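Local coordinates for protein clan CA, family C40, NlpC/P60 superfamily cysteine peptidase (Trichomonas vaginalis, PDB 6BIO) that is a laterally acquired NlpC/P60-family protein that probably acts as a cysteine peptidase, cleaving bacterial peptidoglycan, at residues Y46-D51 and C73-D78; Y52-L57 and D78-I83. All coordinates share one frame; numbering follows the deposited sequence.

After strands 19-23 and 30-34 the chain forms the edge strand 46-49, then strand 53-60, returns through strand 63-68, and continues as strands 71-76 and 80-88. Interaction 1 (46-51 with 73-78) closes a loop of 21 residues between its segments, and interaction 2 (52-57 with 78-83) closes one of 20. Because the segments alternate along the chain, the two loops cross rather than nest, and D78 belongs to both. I75 CD1 of interaction 1 packs against L80 CD1 of interaction 2 at 4.3 Å. The contacts tie together strands 46-49, 53-60, 71-76 and 80-88 of one sheet around a largely apolar interior, where L23 touches L48, V54 and I75, with E82 at its outer side.

Interaction 1. Residues Y46-D51 and C73-D78; sequences YWLYFD and CWISKD
C73 sits against Y46 and L48 inside a curled antiparallel sheet, consistent with a small SH3-like barrel. Strands 46-49 and 73-76 are not sheet neighbours here: their short axes pass 8.7 Å apart at 63°, so side chains alone make the contact. The tight part is buried and centred on sulfur. In C73, SG lies between the backbone N and the carbonyl carbon (chi1 64°), which turns it toward the other strand. There it forms a sulfur-aromatic contact with the Y46 ring, 5.2 Å from the centroid and oblique to the ring. L48 suits its place because its branched end reaches the same sulfur, with CD1 3.8 Å from C73 SG, and also packs on I75 CG2. Y46 offers a flat surface and a polar end, whose OH is hydrogen-bonded to E71. The rings of F196 and H198 also meet that of Y46, joining this sheet to the part of the chain matched to the NlpC/P60 family. Toward D51 and D78 the segments diverge, and the polar K77 and D78 suit the exposed turn. At the tight end, Y46 OH rests 3.5 Å from C73 CB.

Interaction 2. Residues Y52-L57 and D78-I83; sequences YYVHIL and DSLEEI
V54 meets L80 where strand 53-57 passes over strand 80-83 within the same strongly curled sheet. The two short axes lie 8.9 Å apart at 82°, a nearly perpendicular crossing that is consistent with opposed walls of an SH3-like barrel. The valine's CG2 does the touching, 4.1 Å from L80 CD1, and the two side chains lie across one another at about a right angle. A compact beta-branched residue suits this buried strand position, and the same side chain also packs on V66, I68 and L23. Next along the strand, H55 points away from strand 80-83 at its first side-chain bond; D119 and D194 hydrogen-bond its two ring nitrogens, and F120 stacks on it. I56 makes the main contact. With CD1 trans along its long branch (chi2 167°), it carries this methyl out to L80 CD1, tip to tip at 3.9 Å. L80 suits the place because its single CD1 methyl reaches both V54 and I56. I56 CD1 also lies 3.8 Å from E82 OE2, where the glutamate, bent at chi2 (-127°), brings CG and the carboxylate against it, the two side chains crossing at a slant. The contact is therefore apolar at its centre and held by dispersion and burial, whereas at its exposed side hydrogen bonds from E82 OE2 to Y59 OH and from E82 OE1 to T19 OG1 should make a carboxylate beside a methyl group tolerable.

Interaction 1. Residues Y46-D51 and C73-D78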
ATOM      1  N   TYR A  46      13.385   8.904   5.127  1.00  8.70           N
ATOM      2  CA  TYR A  46      12.644   8.067   6.061  1.00  7.66           C
ATOM      3  C   TYR A  46      13.265   6.672   5.919  1.00  7.75           C
ATOM      4  O   TYR A  46      14.374   6.541   5.406  1.00  8.45           O
ATOM      5  CB  TYR A  46      11.113   8.130   5.799  1.00  7.29           C
ATOM      6  CG  TYR A  46      10.672   8.052   4.343  1.00  7.12           C
ATOM      7  CD1 TYR A  46      10.794   6.875   3.605  1.00  6.98           C
ATOM      8  CD2 TYR A  46      10.144   9.186   3.706  1.00  7.64           C
ATOM      9  CE1 TYR A  46      10.372   6.831   2.287  1.00  7.36           C
ATOM     10  CE2 TYR A  46       9.744   9.146   2.378  1.00  6.98           C
ATOM     11  CZ  TYR A  46       9.882   7.974   1.667  1.00  7.21           C
ATOM     12  OH  TYR A  46       9.528   7.830   0.340  1.00  8.54           O
ATOM     13  N   TRP A  47      12.556   5.638   6.362  1.00  7.51           N
ATOM     14  CA  TRP A  47      12.926   4.254   6.188  1.00  7.01           C
ATOM     15  C   TRP A  47      11.762   3.512   5.558  1.00  6.40           C
ATOM     16  O   TRP A  47      10.620   3.958   5.583  1.00  6.75           O
ATOM     17  CB  TRP A  47      13.199   3.591   7.541  1.00  8.40           C
ATOM     18  CG  TRP A  47      14.413   4.089   8.286  1.00  8.99           C
ATOM     19  CD1 TRP A  47      15.606   3.415   8.431  1.00 10.57           C
ATOM     20  CD2 TRP A  47      14.570   5.303   9.027  1.00 10.09           C
ATOM     21  NE1 TRP A  47      16.479   4.123   9.219  1.00 11.53           N
ATOM     22  CE2 TRP A  47      15.876   5.288   9.602  1.00 11.09           C
ATOM     23  CE3 TRP A  47      13.742   6.394   9.281  1.00 10.23           C
ATOM     24  CZ2 TRP A  47      16.369   6.348  10.392  1.00 12.35           C
ATOM     25  CZ3 TRP A  47      14.237   7.444  10.082  1.00 12.46           C
ATOM     26  CH2 TRP A  47      15.535   7.406  10.614  1.00 12.78           C
ATOM     27  N   LEU A  48      12.066   2.349   4.994  1.00  6.05           N
ATOM     28  CA  LEU A  48      11.038   1.371   4.663  1.00  6.53           C
ATOM     29  C   LEU A  48      11.315   0.089   5.438  1.00  6.03           C
ATOM     30  O   LEU A  48      12.396  -0.073   6.000  1.00  7.60           O
ATOM     31  CB  LEU A  48      10.931   1.098   3.158  1.00  7.17           C
ATOM     32  CG  LEU A  48      10.450   2.271   2.328  1.00  8.14           C
ATOM     33  CD1 LEU A  48      10.497   1.891   0.856  1.00  9.14           C
ATOM     34  CD2 LEU A  48       9.074   2.753   2.745  1.00  7.87           C
ATOM     35  N   TYR A  49      10.312  -0.808   5.497  1.00  5.89           N
ATOM     36  CA  TYR A  49      10.267  -1.846   6.533  1.00  6.42           C
ATOM     37  C   TYR A  49      10.049  -3.250   5.973  1.00  7.06           C
ATOM     38  O   TYR A  49       9.455  -3.442   4.911  1.00  6.91           O
ATOM     39  CB  TYR A  49       9.210  -1.492   7.599  1.00  6.71           C
ATOM     40  CG  TYR A  49       9.535  -0.183   8.250  1.00  6.30           C
ATOM     41  CD1 TYR A  49      10.523  -0.095   9.208  1.00  7.08           C
ATOM     42  CD2 TYR A  49       8.952   1.000   7.805  1.00  6.48           C
ATOM     43  CE1 TYR A  49      10.862   1.104   9.794  1.00  7.14           C
ATOM     44  CE2 TYR A  49       9.309   2.196   8.335  1.00  6.87           C
ATOM     45  CZ  TYR A  49      10.267   2.262   9.333  1.00  6.80           C
ATOM     46  OH  TYR A  49      10.625   3.485   9.885  1.00  7.45           O
ATOM     47  N   PHE A  50      10.512  -4.220   6.758  1.00  7.18           N
ATOM     48  CA  PHE A  50      10.405  -5.626   6.416  1.00  6.25           C
ATOM     49  C   PHE A  50       8.992  -5.999   6.001  1.00  6.52           C
ATOM     50  O   PHE A  50       8.012  -5.619   6.651  1.00  6.66           O
ATOM     51  CB  PHE A  50      10.809  -6.428   7.655  1.00  7.35           C
ATOM     52  CG  PHE A  50      10.685  -7.905   7.477  1.00  7.73           C
ATOM     53  CD1 PHE A  50      11.531  -8.606   6.634  1.00  7.56           C
ATOM     54  CD2 PHE A  50       9.664  -8.567   8.114  1.00  7.29           C
ATOM     55  CE1 PHE A  50      11.337  -9.957   6.471  1.00  8.02           C
ATOM     56  CE2 PHE A  50       9.505  -9.957   7.976  1.00  8.00           C
ATOM     57  CZ  PHE A  50      10.317 -10.633   7.143  1.00  7.93           C
ATOM     58  N   ASP A  51       8.881  -6.754   4.904  1.00  6.17           N
ATOM     59  CA  ASP A  51       7.640  -7.329   4.403  1.00  6.26           C
ATOM     60  C   ASP A  51       6.697  -6.313   3.780  1.00  5.71           C
ATOM     61  O   ASP A  51       5.582  -6.675   3.446  1.00  6.82           O
ATOM     62  CB  ASP A  51       6.952  -8.203   5.446  1.00  6.95           C
ATOM     63  CG  ASP A  51       6.023  -9.240   4.850  1.00  8.14           C
ATOM     64  OD1 ASP A  51       6.435  -9.937   3.905  1.00  8.88           O
ATOM     65  OD2 ASP A  51       4.905  -9.407   5.359  1.00  8.88           O
ATOM     66  N   CYS A  73      11.175   6.377  -3.855  1.00  7.47           N
ATOM     67  CA  CYS A  73      12.398   6.594  -3.102  1.00  7.43           C
ATOM     68  C   CYS A  73      13.407   5.534  -3.526  1.00  7.32           C
ATOM     69  O   CYS A  73      13.127   4.657  -4.355  1.00  7.73           O
ATOM     70  CB  CYS A  73      12.131   6.551  -1.592  1.00  7.91           C
ATOM     71  SG  CYS A  73      11.567   4.984  -0.980  1.00  8.48           S
ATOM     72  N   TRP A  74      14.588   5.612  -2.937  1.00  7.79           N
ATOM     73  CA  TRP A  74      15.700   4.736  -3.275  1.00  7.48           C
ATOM     74  C   TRP A  74      16.179   4.057  -2.004  1.00  7.65           C
ATOM     75  O   TRP A  74      16.397   4.727  -0.986  1.00  8.87           O
ATOM     76  CB  TRP A  74      16.840   5.545  -3.865  1.00  8.04           C
ATOM     77  CG  TRP A  74      16.536   6.208  -5.162  1.00  8.64           C
ATOM     78  CD1 TRP A  74      15.873   7.391  -5.356  1.00  9.39           C
ATOM     79  CD2 TRP A  74      16.880   5.731  -6.475  1.00  9.09           C
ATOM     80  NE1 TRP A  74      15.788   7.678  -6.698  1.00 10.34           N
ATOM     81  CE2 TRP A  74      16.436   6.694  -7.398  1.00  9.99           C
ATOM     82  CE3 TRP A  74      17.550   4.603  -6.949  1.00  9.73           C
ATOM     83  CZ2 TRP A  74      16.634   6.560  -8.764  1.00 10.28           C
ATOM     84  CZ3 TRP A  74      17.746   4.457  -8.324  1.00 11.27           C
ATOM     85  CH2 TRP A  74      17.280   5.420  -9.216  1.00 10.84           C
ATOM     86  N   ILE A  75      16.348   2.740  -2.064  1.00  7.64           N
ATOM     87  CA  ILE A  75      16.802   1.914  -0.956  1.00  8.45           C
ATOM     88  C   ILE A  75      17.896   0.967  -1.434  1.00  8.53           C
ATOM     89  O   ILE A  75      17.939   0.574  -2.595  1.00  9.10           O
ATOM     90  CB  ILE A  75      15.648   1.075  -0.298  1.00  7.62           C
ATOM     91  CG1 ILE A  75      14.959   0.147  -1.314  1.00  8.15           C
ATOM     92  CG2 ILE A  75      14.680   2.023   0.381  1.00  7.14           C
ATOM     93  CD1 ILE A  75      13.906  -0.714  -0.675  1.00  7.96           C
ATOM     94  N   SER A  76      18.771   0.548  -0.532  1.00  9.73           N
ATOM     95  CA  SER A  76      19.853  -0.345  -0.942  1.00 11.34           C
ATOM     96  C   SER A  76      19.286  -1.569  -1.640  1.00 10.95           C
ATOM     97  O   SER A  76      18.339  -2.176  -1.144  1.00 11.36           O
ATOM     98  CB  SER A  76      20.608  -0.788   0.294  1.00 13.67           C
ATOM     99  OG  SER A  76      21.574  -1.756  -0.063  1.00 16.27           O
ATOM    100  N   LYS A  77      19.908  -1.962  -2.766  1.00 10.94           N
ATOM    101  CA  LYS A  77      19.387  -3.082  -3.537  1.00 12.08           C
ATOM    102  C   LYS A  77      19.392  -4.383  -2.758  1.00 12.67           C
ATOM    103  O   LYS A  77      18.617  -5.287  -3.095  1.00 13.83           O
ATOM    104  CB  LYS A  77      20.097  -3.219  -4.879  1.00 14.27           C
ATOM    105  CG  LYS A  77      21.495  -3.668  -4.839  1.00 17.62           C
ATOM    106  CD  LYS A  77      21.969  -3.908  -6.295  1.00 21.67           C
ATOM    107  CE  LYS A  77      23.482  -3.981  -6.375  1.00 24.05           C
ATOM    108  NZ  LYS A  77      24.138  -4.544  -5.166  1.00 26.27           N
ATOM    109  N   ASP A  78      20.217  -4.512  -1.725  1.00 12.76           N
ATOM    110  CA  ASP A  78      20.223  -5.753  -0.962  0.53 13.85           C
ATOM    111  C   ASP A  78      19.133  -5.812   0.084  1.00 12.44           C
ATOM    112  O   ASP A  78      19.034  -6.815   0.786  1.00 12.61           O
ATOM    113  CB  ASP A  78      21.573  -5.939  -0.285  0.53 16.85           C
ATOM    114  CG  ASP A  78      22.694  -5.879  -1.265  0.53 19.29           C
ATOM    115  OD1 ASP A  78      22.570  -6.586  -2.279  0.53 19.62           O
ATOM    116  OD2 ASP A  78      23.671  -5.122  -1.025  0.53 21.16           O
TER

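Interaction 2. Residues Y52-L57 and D78-I83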
ATOM      1  N   TYR A  52       7.145  -5.071   3.582  1.00  5.30           N
ATOM      2  CA  TYR A  52       6.409  -4.149   2.736  1.00  5.02           C
ATOM      3  C   TYR A  52       6.548  -4.570   1.278  1.00  5.38           C
ATOM      4  O   TYR A  52       7.567  -5.116   0.856  1.00  6.82           O
ATOM      5  CB  TYR A  52       6.945  -2.717   2.911  1.00  5.94           C
ATOM      6  CG  TYR A  52       6.442  -1.948   4.138  1.00  5.75           C
ATOM      7  CD1 TYR A  52       5.812  -2.594   5.203  1.00  5.74           C
ATOM      8  CD2 TYR A  52       6.594  -0.562   4.219  1.00  5.92           C
ATOM      9  CE1 TYR A  52       5.372  -1.888   6.297  1.00  5.68           C
ATOM     10  CE2 TYR A  52       6.147   0.133   5.314  1.00  5.85           C
ATOM     11  CZ  TYR A  52       5.534  -0.521   6.349  1.00  5.96           C
ATOM     12  OH  TYR A  52       5.092   0.178   7.440  1.00  6.63           O
ATOM     13  N   TYR A  53       5.507  -4.266   0.506  1.00  5.74           N
ATOM     14  CA  TYR A  53       5.489  -4.495  -0.933  1.00  5.73           C
ATOM     15  C   TYR A  53       5.698  -3.171  -1.674  1.00  5.54           C
ATOM     16  O   TYR A  53       5.163  -2.125  -1.282  1.00  5.16           O
ATOM     17  CB  TYR A  53       4.160  -5.143  -1.346  1.00  6.18           C
ATOM     18  CG  TYR A  53       3.805  -6.444  -0.659  1.00  6.64           C
ATOM     19  CD1 TYR A  53       4.742  -7.238  -0.064  1.00  6.97           C
ATOM     20  CD2 TYR A  53       2.492  -6.840  -0.622  1.00  7.39           C
ATOM     21  CE1 TYR A  53       4.371  -8.430   0.558  1.00  7.44           C
ATOM     22  CE2 TYR A  53       2.108  -8.040  -0.041  1.00  7.60           C
ATOM     23  CZ  TYR A  53       3.056  -8.815   0.550  1.00  7.84           C
ATOM     24  OH  TYR A  53       2.668 -10.008   1.150  1.00  8.73           O
ATOM     25  N   VAL A  54       6.451  -3.244  -2.770  1.00  5.21           N
ATOM     26  CA  VAL A  54       6.747  -2.078  -3.593  1.00  5.30           C
ATOM     27  C   VAL A  54       6.671  -2.480  -5.059  1.00  5.32           C
ATOM     28  O   VAL A  54       6.754  -3.658  -5.408  1.00  5.98           O
ATOM     29  CB  VAL A  54       8.135  -1.466  -3.284  1.00  5.80           C
ATOM     30  CG1 VAL A  54       8.215  -1.081  -1.840  1.00  6.59           C
ATOM     31  CG2 VAL A  54       9.245  -2.417  -3.678  1.00  6.61           C
ATOM     32  N   HIS A  55       6.627  -1.455  -5.921  1.00  5.29           N
ATOM     33  CA  HIS A  55       7.022  -1.611  -7.292  1.00  5.32           C
ATOM     34  C   HIS A  55       8.480  -1.188  -7.426  1.00  5.68           C
ATOM     35  O   HIS A  55       8.947  -0.275  -6.738  1.00  6.80           O
ATOM     36  CB  HIS A  55       6.227  -0.711  -8.241  1.00  6.31           C
ATOM     37  CG  HIS A  55       4.737  -0.786  -8.075  1.00  6.17           C
ATOM     38  ND1 HIS A  55       3.899  -1.539  -8.875  1.00  6.27           N
ATOM     39  CD2 HIS A  55       3.940  -0.150  -7.196  1.00  5.62           C
ATOM     40  CE1 HIS A  55       2.654  -1.383  -8.463  1.00  6.23           C
ATOM     41  NE2 HIS A  55       2.648  -0.520  -7.466  1.00  6.12           N
ATOM     42  N   ILE A  56       9.202  -1.848  -8.319  1.00  6.43           N
ATOM     43  CA  ILE A  56      10.605  -1.534  -8.602  1.00  6.90           C
ATOM     44  C   ILE A  56      10.673  -0.878  -9.960  1.00  7.15           C
ATOM     45  O   ILE A  56      10.323  -1.503 -10.960  1.00  7.40           O
ATOM     46  CB  ILE A  56      11.511  -2.776  -8.518  1.00  7.34           C
ATOM     47  CG1 ILE A  56      11.381  -3.452  -7.149  1.00  7.09           C
ATOM     48  CG2 ILE A  56      12.918  -2.406  -8.872  1.00  8.74           C
ATOM     49  CD1 ILE A  56      12.000  -4.823  -7.137  1.00  7.77           C
ATOM     50  N   LEU A  57      11.129   0.371  -9.993  1.00  8.38           N
ATOM     51  CA  LEU A  57      11.291   1.156 -11.209  1.00  8.85           C
ATOM     52  C   LEU A  57      12.625   0.905 -11.889  1.00  9.32           C
ATOM     53  O   LEU A  57      12.736   1.106 -13.099  1.00 11.06           O
ATOM     54  CB  LEU A  57      11.159   2.646 -10.888  1.00 10.18           C
ATOM     55  CG  LEU A  57       9.765   3.150 -10.550  1.00 12.65           C
ATOM     56  CD1 LEU A  57       9.834   4.421  -9.679  1.00 13.80           C
ATOM     57  CD2 LEU A  57       9.047   3.436 -11.832  1.00 13.49           C
ATOM     58  N   ASP A  78      20.217  -4.512  -1.725  1.00 12.76           N
ATOM     59  CA  ASP A  78      20.223  -5.753  -0.962  0.53 13.85           C
ATOM     60  C   ASP A  78      19.133  -5.812   0.084  1.00 12.44           C
ATOM     61  O   ASP A  78      19.034  -6.815   0.786  1.00 12.61           O
ATOM     62  CB  ASP A  78      21.573  -5.939  -0.285  0.53 16.85           C
ATOM     63  CG  ASP A  78      22.694  -5.879  -1.265  0.53 19.29           C
ATOM     64  OD1 ASP A  78      22.570  -6.586  -2.279  0.53 19.62           O
ATOM     65  OD2 ASP A  78      23.671  -5.122  -1.025  0.53 21.16           O
ATOM     66  N   SER A  79      18.285  -4.797   0.167  1.00 10.55           N
ATOM     67  CA  SER A  79      17.220  -4.786   1.168  1.00  9.13           C
ATOM     68  C   SER A  79      15.891  -5.328   0.677  1.00  8.58           C
ATOM     69  O   SER A  79      14.928  -5.331   1.450  1.00  8.43           O
ATOM     70  CB  SER A  79      16.983  -3.375   1.710  1.00  9.68           C
ATOM     71  OG  SER A  79      16.348  -2.522   0.731  1.00 11.40           O
ATOM     72  N   LEU A  80      15.788  -5.766  -0.574  1.00  8.66           N
ATOM     73  CA  LEU A  80      14.534  -6.275  -1.110  1.00  9.63           C
ATOM     74  C   LEU A  80      14.845  -7.406  -2.077  1.00  9.65           C
ATOM     75  O   LEU A  80      15.986  -7.565  -2.543  1.00 10.64           O
ATOM     76  CB  LEU A  80      13.710  -5.178  -1.778  1.00 10.02           C
ATOM     77  CG  LEU A  80      14.080  -4.736  -3.170  1.00 11.30           C
ATOM     78  CD1 LEU A  80      13.099  -3.695  -3.610  1.00 11.69           C
ATOM     79  CD2 LEU A  80      15.440  -4.094  -3.236  1.00 13.05           C
ATOM     80  N   GLU A  81      13.792  -8.143  -2.406  1.00 10.11           N
ATOM     81  CA  GLU A  81      13.822  -9.202  -3.396  1.00  9.69           C
ATOM     82  C   GLU A  81      12.750  -8.941  -4.447  1.00  9.35           C
ATOM     83  O   GLU A  81      11.702  -8.374  -4.154  1.00  9.81           O
ATOM     84  CB  GLU A  81      13.572 -10.583  -2.733  1.00 10.43           C
ATOM     85  CG  GLU A  81      12.175 -10.810  -2.207  1.00 12.20           C
ATOM     86  CD  GLU A  81      12.005 -12.024  -1.343  1.00 14.16           C
ATOM     87  OE1 GLU A  81      12.982 -12.804  -1.239  1.00 16.72           O
ATOM     88  OE2 GLU A  81      10.906 -12.223  -0.779  1.00 14.26           O
ATOM     89  N   GLU A  82      13.024  -9.357  -5.688  1.00  9.59           N
ATOM     90  CA  GLU A  82      12.022  -9.323  -6.756  1.00 10.71           C
ATOM     91  C   GLU A  82      11.072 -10.504  -6.610  1.00 10.36           C
ATOM     92  O   GLU A  82      11.492 -11.620  -6.269  1.00 12.19           O
ATOM     93  CB  GLU A  82      12.675  -9.397  -8.135  1.00 13.71           C
ATOM     94  CG  GLU A  82      13.631  -8.268  -8.356  1.00 16.95           C
ATOM     95  CD  GLU A  82      13.371  -7.490  -9.652  1.00 18.34           C
ATOM     96  OE1 GLU A  82      12.534  -7.890 -10.467  1.00 20.60           O
ATOM     97  OE2 GLU A  82      14.054  -6.477  -9.874  1.00 18.28           O
ATOM     98  N   ILE A  83       9.802 -10.262  -6.904  1.00  9.98           N
ATOM     99  CA  ILE A  83       8.730 -11.231  -6.752  1.00 11.17           C
ATOM    100  C   ILE A  83       8.024 -11.374  -8.081  1.00 10.28           C
ATOM    101  O   ILE A  83       7.639 -10.360  -8.678  1.00  9.73           O
ATOM    102  CB  ILE A  83       7.704 -10.664  -5.739  1.00 12.82           C
ATOM    103  CG1 ILE A  83       8.310 -10.492  -4.343  1.00 13.73           C
ATOM    104  CG2 ILE A  83       6.400 -11.480  -5.746  1.00 13.82           C
ATOM    105  CD1 ILE A  83       8.668 -11.806  -3.691  1.00 14.16           C
TER